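HIT family hydrolase (PDB 6D6J) is a zinc-binding member of the histidine triad family that probably hydrolyses nucleotide-type substrates through a nucleotidylated histidine intermediate. Local coordinates at residues B[13-17]-B[18-22]; B[25-29]-B[30-34]; B[62-65]-B[66-69]; B[68-71]-B[72-75]; B[78-82]-B[83-87]. All coordinates share one frame; numbering follows the deposited sequence. Where two conformers were deposited one is given.

Contact 1: residues B[13-17]-B[18-22]. With ZN (zinc ion), chain G.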
loop_
_atom_site.group_PDB
_atom_site.type_symbol
_atom_site.label_atom_id
_atom_site.label_comp_id
_atom_site.label_asym_id
_atom_site.label_seq_id
_atom_site.Cartn_x
_atom_site.Cartn_y
_atom_site.Cartn_z
ATOM N N PHE B 13 -7.279 -9.944 -14.538
ATOM C CA PHE B 13 -8.106 -9.543 -13.409
ATOM C C PHE B 13 -9.484 -9.079 -13.844
ATOM O O PHE B 13 -10.451 -9.292 -13.102
ATOM C CB PHE B 13 -7.385 -8.498 -12.560
ATOM C CG PHE B 13 -6.221 -9.057 -11.758
ATOM C CD1 PHE B 13 -5.913 -10.414 -11.773
ATOM C CD2 PHE B 13 -5.423 -8.214 -11.012
ATOM C CE1 PHE B 13 -4.843 -10.916 -11.027
ATOM C CE2 PHE B 13 -4.340 -8.714 -10.272
ATOM C CZ PHE B 13 -4.050 -10.064 -10.282
ATOM N N CYS B 14 -9.609 -8.483 -15.042
ATOM C CA CYS B 14 -10.942 -8.231 -15.572
ATOM C C CYS B 14 -11.681 -9.540 -15.796
ATOM O O CYS B 14 -12.876 -9.649 -15.496
ATOM C CB CYS B 14 -10.857 -7.424 -16.869
ATOM S SG CYS B 14 -10.545 -5.640 -16.626
ATOM N N LYS B 15 -10.984 -10.557 -16.307
ATOM C CA LYS B 15 -11.633 -11.851 -16.498
ATOM C C LYS B 15 -12.115 -12.440 -15.181
ATOM O O LYS B 15 -13.228 -12.989 -15.113
ATOM C CB LYS B 15 -10.701 -12.815 -17.223
ATOM C CG LYS B 15 -10.484 -12.453 -18.689
ATOM C CD LYS B 15 -9.506 -13.422 -19.338
ATOM C CE LYS B 15 -9.131 -13.009 -20.754
ATOM N NZ LYS B 15 -8.030 -13.857 -21.299
ATOM N N ILE B 16 -11.301 -12.337 -14.123
ATOM C CA ILE B 16 -11.734 -12.797 -12.808
ATOM C C ILE B 16 -12.942 -11.999 -12.343
ATOM O O ILE B 16 -13.924 -12.563 -11.848
ATOM C CB ILE B 16 -10.567 -12.725 -11.806
ATOM C CG1 ILE B 16 -9.518 -13.796 -12.162
ATOM C CG2 ILE B 16 -11.067 -12.904 -10.367
ATOM C CD1 ILE B 16 -8.226 -13.740 -11.342
ATOM N N ALA B 17 -12.891 -10.668 -12.501
ATOM C CA ALA B 17 -13.995 -9.824 -12.060
ATOM C C ALA B 17 -15.256 -10.073 -12.866
ATOM O O ALA B 17 -16.350 -9.746 -12.401
ATOM C CB ALA B 17 -13.601 -8.346 -12.162
ATOM N N GLN B 18 -15.126 -10.640 -14.063
ATOM C CA GLN B 18 -16.252 -10.936 -14.937
ATOM C C GLN B 18 -16.700 -12.392 -14.844
ATOM O O GLN B 18 -17.551 -12.822 -15.630
ATOM C CB GLN B 18 -15.906 -10.534 -16.375
ATOM C CG GLN B 18 -15.733 -9.018 -16.516
ATOM C CD GLN B 18 -15.001 -8.581 -17.778
ATOM O OE1 GLN B 18 -14.958 -9.301 -18.768
ATOM N NE2 GLN B 18 -14.421 -7.385 -17.738
ATOM N N GLY B 19 -16.158 -13.153 -13.893
ATOM C CA GLY B 19 -16.607 -14.521 -13.692
ATOM C C GLY B 19 -16.107 -15.522 -14.709
ATOM O O GLY B 19 -16.612 -16.644 -14.756
ATOM N N GLU B 20 -15.107 -15.170 -15.511
ATOM C CA GLU B 20 -14.674 -16.013 -16.616
ATOM C C GLU B 20 -13.514 -16.938 -16.263
ATOM O O GLU B 20 -13.224 -17.860 -17.030
ATOM C CB GLU B 20 -14.278 -15.124 -17.795
ATOM C CG GLU B 20 -15.453 -14.295 -18.314
ATOM C CD GLU B 20 -15.047 -13.295 -19.368
ATOM O OE1 GLU B 20 -13.860 -13.282 -19.750
ATOM O OE2 GLU B 20 -15.919 -12.527 -19.813
ATOM N N ILE B 21 -12.857 -16.709 -15.129
ATOM C CA ILE B 21 -11.742 -17.527 -14.660
ATOM C C ILE B 21 -12.046 -17.859 -13.208
ATOM O O ILE B 21 -12.397 -16.964 -12.433
ATOM C CB ILE B 21 -10.412 -16.767 -14.797
ATOM C CG1 ILE B 21 -10.007 -16.719 -16.270
ATOM C CG2 ILE B 21 -9.309 -17.386 -13.917
ATOM C CD1 ILE B 21 -8.823 -15.875 -16.551
ATOM N N PRO B 22 -11.929 -19.113 -12.787
ATOM C CA PRO B 22 -12.259 -19.440 -11.395
ATOM C C PRO B 22 -11.282 -18.796 -10.422
ATOM O O PRO B 22 -10.086 -18.657 -10.700
ATOM C CB PRO B 22 -12.171 -20.968 -11.351
ATOM C CG PRO B 22 -11.293 -21.342 -12.504
ATOM C CD PRO B 22 -11.534 -20.303 -13.563
HETATM ZN ZN ZN G . -8.369 -5.354 -15.969
HETATM O O HOH W 1 -14.201 -15.320 -11.371
#
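The carbonyls of K15 and I16 receive the backbone N-H groups that end helix 12-17. E20 N reaches back to K15 O at 2.9 Å, with an N-H...O angle of 161°. G19 N bonds to I16 O at 3.1 Å and comes from above that carbonyl's plane. These two bonds, with positive phi at G19, make a Schellman motif with G19 as C-prime residue. Q18 N gives only weak bonds, to C14 O and K15 O. A water donates to both I16 O and I21 O and so ties the last turn to the loop that follows. Earlier in the helix, C14 SG binds the zinc ion at 2.3 Å.

The side chain of Q18 folds back over the C14 carbonyl. Its CG, beside the backbone N (chi1 -66°), lies 3.1 Å from C14 O, and its amide NE2 is 3.7 Å from C14 CB. In one of its two conformers, I21 brings CD1 to 3.7 Å from K15 CB, while its CG2 meets I16 CG1 at 4.0 Å. K15 and E20 cross at about a right angle. Their charged ends do not meet.

C11, H53 and H105 complete the metal site. F13 turns inward from the same helix, packs on L47 and I49 of strand 44-50, and makes edge-to-face ring contacts with F35 and H107.

Contact 2: residues B[25-29]-B[30-34]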
loop_
_atom_site.group_PDB
_atom_site.type_symbol
_atom_site.label_atom_id
_atom_site.label_comp_id
_atom_site.label_asym_id
_atom_site.label_seq_id
_atom_site.Cartn_x
_atom_site.Cartn_y
_atom_site.Cartn_z
ATOM N N VAL B 25 -13.220 -15.957 -4.239
ATOM C CA VAL B 25 -13.626 -14.591 -3.929
ATOM C C VAL B 25 -13.975 -14.513 -2.451
ATOM O O VAL B 25 -14.759 -15.323 -1.940
ATOM C CB VAL B 25 -14.811 -14.172 -4.813
ATOM C CG1 VAL B 25 -15.381 -12.807 -4.377
ATOM C CG2 VAL B 25 -14.373 -14.149 -6.265
ATOM N N VAL B 26 -13.371 -13.560 -1.753
ATOM C CA VAL B 26 -13.597 -13.383 -0.325
ATOM C C VAL B 26 -14.354 -12.107 -0.004
ATOM O O VAL B 26 -14.808 -11.942 1.140
ATOM C CB VAL B 26 -12.280 -13.475 0.473
ATOM C CG1 VAL B 26 -11.654 -14.851 0.281
ATOM C CG2 VAL B 26 -11.310 -12.381 0.053
ATOM N N PHE B 27 -14.532 -11.209 -0.969
ATOM C CA PHE B 27 -15.320 -10.011 -0.744
ATOM C C PHE B 27 -15.757 -9.478 -2.091
ATOM O O PHE B 27 -14.980 -9.489 -3.045
ATOM C CB PHE B 27 -14.550 -8.909 -0.002
ATOM C CG PHE B 27 -15.332 -7.622 0.090
ATOM C CD1 PHE B 27 -16.306 -7.446 1.082
ATOM C CD2 PHE B 27 -15.163 -6.619 -0.860
ATOM C CE1 PHE B 27 -17.069 -6.275 1.134
ATOM C CE2 PHE B 27 -15.918 -5.461 -0.808
ATOM C CZ PHE B 27 -16.864 -5.288 0.186
ATOM N N GLU B 28 -16.973 -8.939 -2.143
ATOM C CA GLU B 28 -17.397 -8.224 -3.332
ATOM C C GLU B 28 -18.404 -7.146 -2.952
ATOM O O GLU B 28 -19.309 -7.387 -2.150
ATOM C CB GLU B 28 -18.012 -9.186 -4.348
ATOM C CG GLU B 28 -18.453 -8.531 -5.636
ATOM C CD GLU B 28 -18.881 -9.536 -6.691
ATOM O OE1 GLU B 28 -19.027 -10.742 -6.378
ATOM O OE2 GLU B 28 -19.058 -9.112 -7.844
ATOM N N ASP B 29 -18.226 -5.951 -3.517
ATOM C CA ASP B 29 -19.288 -4.946 -3.472
ATOM C C ASP B 29 -19.454 -4.370 -4.870
ATOM O O ASP B 29 -18.968 -4.967 -5.840
ATOM C CB ASP B 29 -19.080 -3.911 -2.339
ATOM C CG ASP B 29 -17.936 -2.926 -2.595
ATOM O OD1 ASP B 29 -17.402 -2.830 -3.730
ATOM O OD2 ASP B 29 -17.564 -2.215 -1.637
ATOM N N LYS B 30 -20.150 -3.242 -5.005
ATOM C CA LYS B 30 -20.419 -2.723 -6.346
ATOM C C LYS B 30 -19.161 -2.275 -7.081
ATOM O O LYS B 30 -19.179 -2.195 -8.312
ATOM C CB LYS B 30 -21.376 -1.530 -6.271
ATOM C CG LYS B 30 -22.675 -1.797 -5.537
ATOM C CD LYS B 30 -23.590 -2.691 -6.320
ATOM C CE LYS B 30 -24.988 -2.644 -5.718
ATOM N NZ LYS B 30 -26.000 -3.138 -6.683
ATOM N N ASN B 31 -18.076 -1.985 -6.364
ATOM C CA ASN B 31 -16.890 -1.385 -6.965
ATOM C C ASN B 31 -15.611 -2.181 -6.811
ATOM O O ASN B 31 -14.655 -1.920 -7.548
ATOM C CB ASN B 31 -16.648 -0.009 -6.345
ATOM C CG ASN B 31 -17.828 0.874 -6.506
ATOM O OD1 ASN B 31 -18.204 1.186 -7.624
ATOM N ND2 ASN B 31 -18.457 1.245 -5.398
ATOM N N ILE B 32 -15.549 -3.100 -5.859
ATOM C CA ILE B 32 -14.310 -3.710 -5.398
ATOM C C ILE B 32 -14.521 -5.211 -5.300
ATOM O O ILE B 32 -15.607 -5.674 -4.929
ATOM C CB ILE B 32 -13.889 -3.098 -4.036
ATOM C CG1 ILE B 32 -13.447 -1.640 -4.239
ATOM C CG2 ILE B 32 -12.811 -3.943 -3.328
ATOM C CD1 ILE B 32 -13.319 -0.825 -2.987
ATOM N N LEU B 33 -13.483 -5.976 -5.638
ATOM C CA LEU B 33 -13.489 -7.423 -5.494
ATOM C C LEU B 33 -12.205 -7.846 -4.793
ATOM O O LEU B 33 -11.141 -7.266 -5.036
ATOM C CB LEU B 33 -13.521 -8.072 -6.892
ATOM C CG LEU B 33 -13.698 -9.583 -6.972
ATOM C CD1 LEU B 33 -15.136 -9.956 -6.602
ATOM C CD2 LEU B 33 -13.354 -10.087 -8.349
ATOM N N ALA B 34 -12.290 -8.856 -3.932
ATOM C CA ALA B 34 -11.098 -9.406 -3.298
ATOM C C ALA B 34 -11.098 -10.914 -3.457
ATOM O O ALA B 34 -12.145 -11.558 -3.341
ATOM C CB ALA B 34 -10.994 -9.045 -1.818
HETATM O O HOH W 2 -17.099 0.345 -2.803
#
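D29 and I32 are joined at the turn of the hairpin, where side chain and backbone bonds combine. D29 N donates to I32 O at 3.0 Å, almost straight at 170°. D29 OD1 in turn takes two backbone N-H groups, I32 N and N31 N, each at 2.8 Å. The first meets OD1 nearly along its C-O axis, the second from above the carboxylate plane. The D29 carboxylate folds over the turn because CG sits between the backbone N and the carbonyl carbon (chi1 72°). A water bridges D29 OD2 and N31 ND2, and OD2 lies at the edge of the F27 ring.

Further along, A34 N bonds to F27 O at 2.9 Å and V26 N to A34 O at 2.8 Å. F27 N adds a weak bond to the same oxygen as V26 N. V26 and F27 thus both face A34, a classic beta bulge in the antiparallel hairpin of strands 25-28 and 32-36. F27 and A34 form a hydrogen-bonded pair; E28 and L33 form a non-hydrogen-bonded one.

The apolar contacts fall on two faces. On one, L33 CD1 touches V25 CG1 at 3.6 Å. L33 CD1 also lies 3.7 Å from E28 CB, against the aliphatic part of that side chain. The carboxylate of E28 makes a salt bridge with K51. On the other face, A34 CB meets V26 CG2 at 3.8 Å and also touches F27 CB. Helix 62-81 packs against this face: L78 touches V26 and A34, and R74 touches F27.

Contact 3: residues B[62-65]-B[66-69]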
loop_
_atom_site.group_PDB
_atom_site.type_symbol
_atom_site.label_atom_id
_atom_site.label_comp_id
_atom_site.label_asym_id
_atom_site.label_seq_id
_atom_site.Cartn_x
_atom_site.Cartn_y
_atom_site.Cartn_z
ATOM N N ASP B 62 -7.176 12.123 -9.758
ATOM C CA ASP B 62 -8.003 12.511 -8.627
ATOM C C ASP B 62 -9.398 11.895 -8.705
ATOM O O ASP B 62 -9.974 11.565 -7.665
ATOM C CB ASP B 62 -7.985 14.030 -8.418
ATOM C CG ASP B 62 -6.571 14.574 -8.124
ATOM O OD1 ASP B 62 -6.303 15.749 -8.453
ATOM O OD2 ASP B 62 -5.717 13.829 -7.588
ATOM N N ASP B 63 -9.911 11.636 -9.913
ATOM C CA ASP B 63 -11.248 11.060 -10.017
ATOM C C ASP B 63 -11.311 9.587 -9.619
ATOM O O ASP B 63 -12.409 9.074 -9.410
ATOM C CB ASP B 63 -11.839 11.277 -11.413
ATOM C CG ASP B 63 -10.963 10.717 -12.519
ATOM O OD1 ASP B 63 -9.856 10.220 -12.222
ATOM O OD2 ASP B 63 -11.383 10.787 -13.695
ATOM N N ASP B 64 -10.185 8.892 -9.499
ATOM C CA ASP B 64 -10.188 7.515 -9.010
ATOM C C ASP B 64 -9.508 7.395 -7.649
ATOM O O ASP B 64 -9.328 6.278 -7.151
ATOM C CB ASP B 64 -9.501 6.575 -10.014
ATOM C CG ASP B 64 -10.350 6.266 -11.246
ATOM O OD1 ASP B 64 -11.514 5.888 -11.087
ATOM O OD2 ASP B 64 -9.828 6.363 -12.368
ATOM N N SER B 65 -9.108 8.515 -7.036
ATOM C CA SER B 65 -8.328 8.402 -5.807
ATOM C C SER B 65 -9.164 7.918 -4.635
ATOM O O SER B 65 -8.640 7.207 -3.778
ATOM C CB SER B 65 -7.608 9.709 -5.481
ATOM O OG SER B 65 -8.544 10.725 -5.160
ATOM N N GLU B 66 -10.453 8.268 -4.583
ATOM C CA GLU B 66 -11.327 7.737 -3.541
ATOM C C GLU B 66 -11.493 6.224 -3.675
ATOM O O GLU B 66 -11.443 5.496 -2.679
ATOM C CB GLU B 66 -12.680 8.446 -3.592
ATOM C CG GLU B 66 -13.665 7.900 -2.548
ATOM C CD GLU B 66 -14.959 8.680 -2.497
ATOM O OE1 GLU B 66 -15.250 9.305 -1.450
ATOM O OE2 GLU B 66 -15.684 8.678 -3.510
ATOM N N LEU B 67 -11.678 5.734 -4.902
ATOM C CA LEU B 67 -11.703 4.294 -5.140
ATOM C C LEU B 67 -10.434 3.620 -4.621
ATOM O O LEU B 67 -10.492 2.571 -3.963
ATOM C CB LEU B 67 -11.902 4.042 -6.638
ATOM C CG LEU B 67 -11.797 2.602 -7.117
ATOM C CD1 LEU B 67 -12.894 1.715 -6.523
ATOM C CD2 LEU B 67 -11.852 2.587 -8.647
ATOM N N LEU B 68 -9.275 4.223 -4.890
ATOM C CA LEU B 68 -8.018 3.646 -4.423
ATOM C C LEU B 68 -7.959 3.617 -2.895
ATOM O O LEU B 68 -7.556 2.608 -2.294
ATOM C CB LEU B 68 -6.836 4.422 -5.011
ATOM C CG LEU B 68 -5.474 3.743 -4.793
ATOM C CD1 LEU B 68 -5.377 2.430 -5.571
ATOM C CD2 LEU B 68 -4.333 4.675 -5.178
ATOM N N ALA B 69 -8.379 4.705 -2.244
ATOM C CA ALA B 69 -8.426 4.710 -0.785
ATOM C C ALA B 69 -9.393 3.659 -0.269
ATOM O O ALA B 69 -9.136 3.014 0.754
ATOM C CB ALA B 69 -8.840 6.091 -0.291
HETATM O O HOH W 3 -11.983 10.134 -6.372
HETATM O O HOH W 4 -12.974 7.383 -7.000
#
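The carboxylate of D64 is the flat group that reaches across this contact, with L67 beside it. The two side chains lie side by side and point the same way. The touch is loose, OD1 to L67 CD2 at 4.1 Å. Both carboxylate oxygens of D64 have hydrogen-bond partners elsewhere, and K52 makes a salt bridge to OD1.

The backbone carries most of the contact. L68 N donates to D64 O at 3.1 Å, and A69 N to S65 O at 2.9 Å. Their N-H...O angles are 156° and 163°. Two waters bridge the backbone here. One donates to D62 O and accepts from E66 N at 3.0 Å. The other joins D63 O to L67 N in the same way, also 3.0 Å from L67 N. The N-H groups of E66 and L67 are thus met by solvent.

A chi1 of 67° turns S65 OG back along the chain, 3.0 Å from D62 O. L67 CB rests 3.4 Å from D64 O, and its tip reaches N31 in the hairpin turn.

The buried end of L68 touches I57 and I106. It also packs on L72 of the second subunit, while A69 meets its own counterpart there. This water-bridged backbone lies in the N-terminal part of helix 62-81, the long helix that packs on its partner across the dimer in the HIT fold.

Contact 4: residues B[68-71]-B[72-75]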
loop_
_atom_site.group_PDB
_atom_site.type_symbol
_atom_site.label_atom_id
_atom_site.label_comp_id
_atom_site.label_asym_id
_atom_site.label_seq_id
_atom_site.Cartn_x
_atom_site.Cartn_y
_atom_site.Cartn_z
ATOM N N LEU B 68 -9.275 4.223 -4.890
ATOM C CA LEU B 68 -8.018 3.646 -4.423
ATOM C C LEU B 68 -7.959 3.617 -2.895
ATOM O O LEU B 68 -7.556 2.608 -2.294
ATOM C CB LEU B 68 -6.836 4.422 -5.011
ATOM C CG LEU B 68 -5.474 3.743 -4.793
ATOM C CD1 LEU B 68 -5.377 2.430 -5.571
ATOM C CD2 LEU B 68 -4.333 4.675 -5.178
ATOM N N ALA B 69 -8.379 4.705 -2.244
ATOM C CA ALA B 69 -8.426 4.710 -0.785
ATOM C C ALA B 69 -9.393 3.659 -0.269
ATOM O O ALA B 69 -9.136 3.014 0.754
ATOM C CB ALA B 69 -8.840 6.091 -0.291
ATOM N N ASN B 70 -10.500 3.447 -0.979
ATOM C CA ASN B 70 -11.489 2.474 -0.532
ATOM C C ASN B 70 -10.992 1.045 -0.698
ATOM O O ASN B 70 -11.387 0.161 0.073
ATOM C CB ASN B 70 -12.820 2.711 -1.238
ATOM C CG ASN B 70 -13.546 3.911 -0.676
ATOM O OD1 ASN B 70 -13.248 4.357 0.436
ATOM N ND2 ASN B 70 -14.464 4.451 -1.439
ATOM N N ILE B 71 -10.105 0.807 -1.665
ATOM C CA ILE B 71 -9.428 -0.485 -1.755
ATOM C C ILE B 71 -8.592 -0.732 -0.506
ATOM O O ILE B 71 -8.596 -1.834 0.060
ATOM C CB ILE B 71 -8.603 -0.536 -3.051
ATOM C CG1 ILE B 71 -9.546 -0.695 -4.248
ATOM C CG2 ILE B 71 -7.543 -1.630 -3.006
ATOM C CD1 ILE B 71 -8.888 -0.392 -5.573
ATOM N N LEU B 72 -7.872 0.295 -0.054
ATOM C CA LEU B 72 -7.068 0.195 1.160
ATOM C C LEU B 72 -7.945 -0.019 2.391
ATOM O O LEU B 72 -7.657 -0.890 3.226
ATOM C CB LEU B 72 -6.216 1.456 1.283
ATOM C CG LEU B 72 -5.424 1.641 2.565
ATOM C CD1 LEU B 72 -4.493 0.479 2.816
ATOM C CD2 LEU B 72 -4.625 2.937 2.490
ATOM N N ILE B 73 -9.045 0.730 2.499
ATOM C CA ILE B 73 -9.959 0.542 3.619
ATOM C C ILE B 73 -10.552 -0.861 3.597
ATOM O O ILE B 73 -10.635 -1.526 4.634
ATOM C CB ILE B 73 -11.036 1.638 3.610
ATOM C CG1 ILE B 73 -10.405 3.007 3.899
ATOM C CG2 ILE B 73 -12.130 1.334 4.643
ATOM C CD1 ILE B 73 -11.283 4.183 3.497
ATOM N N ARG B 74 -10.957 -1.346 2.420
ATOM C CA ARG B 74 -11.485 -2.701 2.352
ATOM C C ARG B 74 -10.426 -3.720 2.756
ATOM O O ARG B 74 -10.738 -4.694 3.457
ATOM C CB ARG B 74 -12.050 -2.999 0.967
ATOM C CG ARG B 74 -12.567 -4.450 0.809
ATOM C CD ARG B 74 -13.543 -4.845 1.930
ATOM N NE ARG B 74 -14.638 -3.885 2.066
ATOM C CZ ARG B 74 -15.580 -3.936 3.001
ATOM N NH1 ARG B 74 -15.539 -4.881 3.938
ATOM N NH2 ARG B 74 -16.536 -3.011 3.026
ATOM N N ALA B 75 -9.165 -3.505 2.357
ATOM C CA ALA B 75 -8.120 -4.442 2.772
ATOM C C ALA B 75 -7.992 -4.535 4.290
ATOM O O ALA B 75 -7.815 -5.634 4.829
ATOM C CB ALA B 75 -6.781 -4.069 2.158
#
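Four consecutive i to i+4 bonds run from N-H to carbonyl, L72 to L68, I73 to A69, R74 to N70 and A75 to I71, so the backbone is regular alpha helix throughout, the shortest bond joining R74 N to N70 O at 2.8 Å.

Among the side chains, N70 and I73 make the clearest contact. They lie side by side and point the same way, with N70 OD1 3.6 Å from the terminal CD1 of I73. It is an oxygen against a methyl group. I73 CG1 sits beside its backbone N (chi1 -67°), which lays it 3.4 Å from A69 O, over the preceding turn. L72 CB also approaches A69 O, at 3.4 Å. R74 CB rests 3.4 Å from N70 O. Beyond it the arginine chain bends at chi2 and chi3 and leads away from the 68-71 turn, toward the F27 ring. A75 CB lies 3.6 Å from I71 O.

The side chains thus leave the helix in different directions. I71 and A75 pack on I48 of strand 44-50 and L108 of strand 108-112, so they face the sheet. L72 touches L91 of strand 89-95 and also F93 of the second subunit. N70 and I73 meet S65 and D62 of the second subunit. The middle of helix 62-81 therefore lies between its own antiparallel sheet and the partner chain.

Contact 5: residues B[78-82]-B[83-87]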
loop_
_atom_site.group_PDB
_atom_site.type_symbol
_atom_site.label_atom_id
_atom_site.label_comp_id
_atom_site.label_asym_id
_atom_site.label_seq_id
_atom_site.Cartn_x
_atom_site.Cartn_y
_atom_site.Cartn_z
ATOM N N LEU B 78 -10.947 -6.530 5.569
ATOM C CA LEU B 78 -10.769 -7.921 5.194
ATOM C C LEU B 78 -9.715 -8.599 6.056
ATOM O O LEU B 78 -9.861 -9.771 6.418
ATOM C CB LEU B 78 -10.378 -7.946 3.722
ATOM C CG LEU B 78 -10.179 -9.311 3.091
ATOM C CD1 LEU B 78 -11.482 -10.143 3.141
ATOM C CD2 LEU B 78 -9.727 -9.123 1.665
ATOM N N ALA B 79 -8.634 -7.881 6.391
ATOM C CA ALA B 79 -7.609 -8.456 7.263
ATOM C C ALA B 79 -8.190 -8.859 8.617
ATOM O O ALA B 79 -7.786 -9.882 9.197
ATOM C CB ALA B 79 -6.456 -7.470 7.449
ATOM N N GLN B 80 -9.145 -8.077 9.138
ATOM C CA GLN B 80 -9.824 -8.465 10.375
ATOM C C GLN B 80 -10.703 -9.691 10.152
ATOM O O GLN B 80 -10.682 -10.639 10.949
ATOM C CB GLN B 80 -10.686 -7.306 10.857
ATOM C CG GLN B 80 -9.873 -6.113 11.242
ATOM C CD GLN B 80 -10.717 -4.912 11.599
ATOM O OE1 GLN B 80 -11.897 -4.827 11.238
ATOM N NE2 GLN B 80 -10.111 -3.957 12.286
ATOM N N ALA B 81 -11.498 -9.685 9.074
ATOM C CA ALA B 81 -12.417 -10.790 8.806
ATOM C C ALA B 81 -11.665 -12.095 8.639
ATOM O O ALA B 81 -12.182 -13.159 8.992
ATOM C CB ALA B 81 -13.227 -10.489 7.544
ATOM N N GLU B 82 -10.437 -12.032 8.133
ATOM C CA GLU B 82 -9.641 -13.213 7.851
ATOM C C GLU B 82 -8.657 -13.534 8.969
ATOM O O GLU B 82 -7.806 -14.417 8.807
ATOM C CB GLU B 82 -8.961 -13.058 6.489
ATOM C CG GLU B 82 -9.966 -12.900 5.332
ATOM C CD GLU B 82 -10.938 -14.070 5.195
ATOM O OE1 GLU B 82 -10.546 -15.218 5.477
ATOM O OE2 GLU B 82 -12.104 -13.853 4.785
ATOM N N GLY B 83 -8.761 -12.846 10.106
ATOM C CA GLY B 83 -7.985 -13.228 11.271
ATOM C C GLY B 83 -6.525 -12.837 11.241
ATOM O O GLY B 83 -5.721 -13.449 11.947
ATOM N N LEU B 84 -6.152 -11.819 10.465
ATOM C CA LEU B 84 -4.751 -11.434 10.311
ATOM C C LEU B 84 -4.356 -10.233 11.159
ATOM O O LEU B 84 -3.153 -9.988 11.337
ATOM C CB LEU B 84 -4.452 -11.086 8.845
ATOM C CG LEU B 84 -4.896 -12.121 7.806
ATOM C CD1 LEU B 84 -4.571 -11.599 6.402
ATOM C CD2 LEU B 84 -4.236 -13.480 8.079
ATOM N N SER B 85 -5.331 -9.450 11.627
ATOM C CA SER B 85 -5.044 -8.125 12.156
ATOM C C SER B 85 -4.433 -8.143 13.550
ATOM O O SER B 85 -3.646 -7.251 13.873
ATOM C CB SER B 85 -6.315 -7.279 12.128
ATOM O OG SER B 85 -7.372 -7.933 12.805
ATOM N N GLU B 86 -4.785 -9.115 14.392
ATOM C CA GLU B 86 -4.233 -9.122 15.744
ATOM C C GLU B 86 -2.727 -9.372 15.725
ATOM O O GLU B 86 -1.960 -8.672 16.398
ATOM C CB GLU B 86 -4.957 -10.155 16.604
ATOM C CG GLU B 86 -6.371 -9.747 16.964
ATOM C CD GLU B 86 -6.410 -8.482 17.802
ATOM O OE1 GLU B 86 -5.754 -8.461 18.866
ATOM O OE2 GLU B 86 -7.082 -7.504 17.387
ATOM N N MET B 87 -2.276 -10.359 14.949
ATOM C CA MET B 87 -0.841 -10.590 14.853
ATOM C C MET B 87 -0.177 -9.536 13.982
ATOM O O MET B 87 0.920 -9.078 14.301
ATOM C CB MET B 87 -0.564 -11.983 14.299
ATOM C CG MET B 87 -0.963 -13.095 15.250
ATOM S SD MET B 87 0.004 -13.126 16.770
ATOM C CE MET B 87 1.553 -13.751 16.115
#
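A79 O is the centre of the tight part of this contact. L84 N donates to it at 2.8 Å, with an N-H...O angle of 161° and nearly in line with the C=O bond. S85 N adds a weak, long bond to the same oxygen. Next to it, G83 N bonds to Q80 O at 3.0 Å, coming from above the carbonyl plane. L84 CB closes in on the same oxygen and lies 3.6 Å from A79 O. The CB atoms of A79 and L84 make only a light apolar touch, at 4.4 Å. L84 and A79 both pack on L110 of strand 108-112, and L84 also touches T44.

S85 points at the helix. With chi1 at 54°, its OG tucks back over the main chain and sits 3.5 Å from Q80 CG. The extended Q80 chain leads away, and its NE2 bonds to N58 of the second subunit. S85 O is likewise bonded to N96 of that subunit.

The outer side is looser. G83 is exposed. The E82 chain bends at chi2 and leads away from the loop, touching L46.

The chain leaves the helix at G83, where phi is positive (77°). With the bonds from L84 N to A79 O and from G83 N to Q80 O, this is a Schellman motif, which ends helix 62-81 before strand 89-95.

In the fold
All five contacts are local, each closing a short turn of the chain. Contact 1 ends helix 12-17 beside the zinc ion. Contact 2 follows in series as the first hairpin, and L33 packs on A17 and I16 of contact 1. Strand 44-50 then intervenes before helix 62-81, which carries the other three. Contacts 3 and 4 overlap at L68 and A69, and contact 5 ends the helix ahead of strand 89-95. None lies within the loop of another. Contact 2 touches all three helix contacts: I32 meets L67, I71 and R74, while V26 and A34 meet L78. The hairpin thus lies along the helix, and contacts 3, 4 and 5 also reach the second subunit.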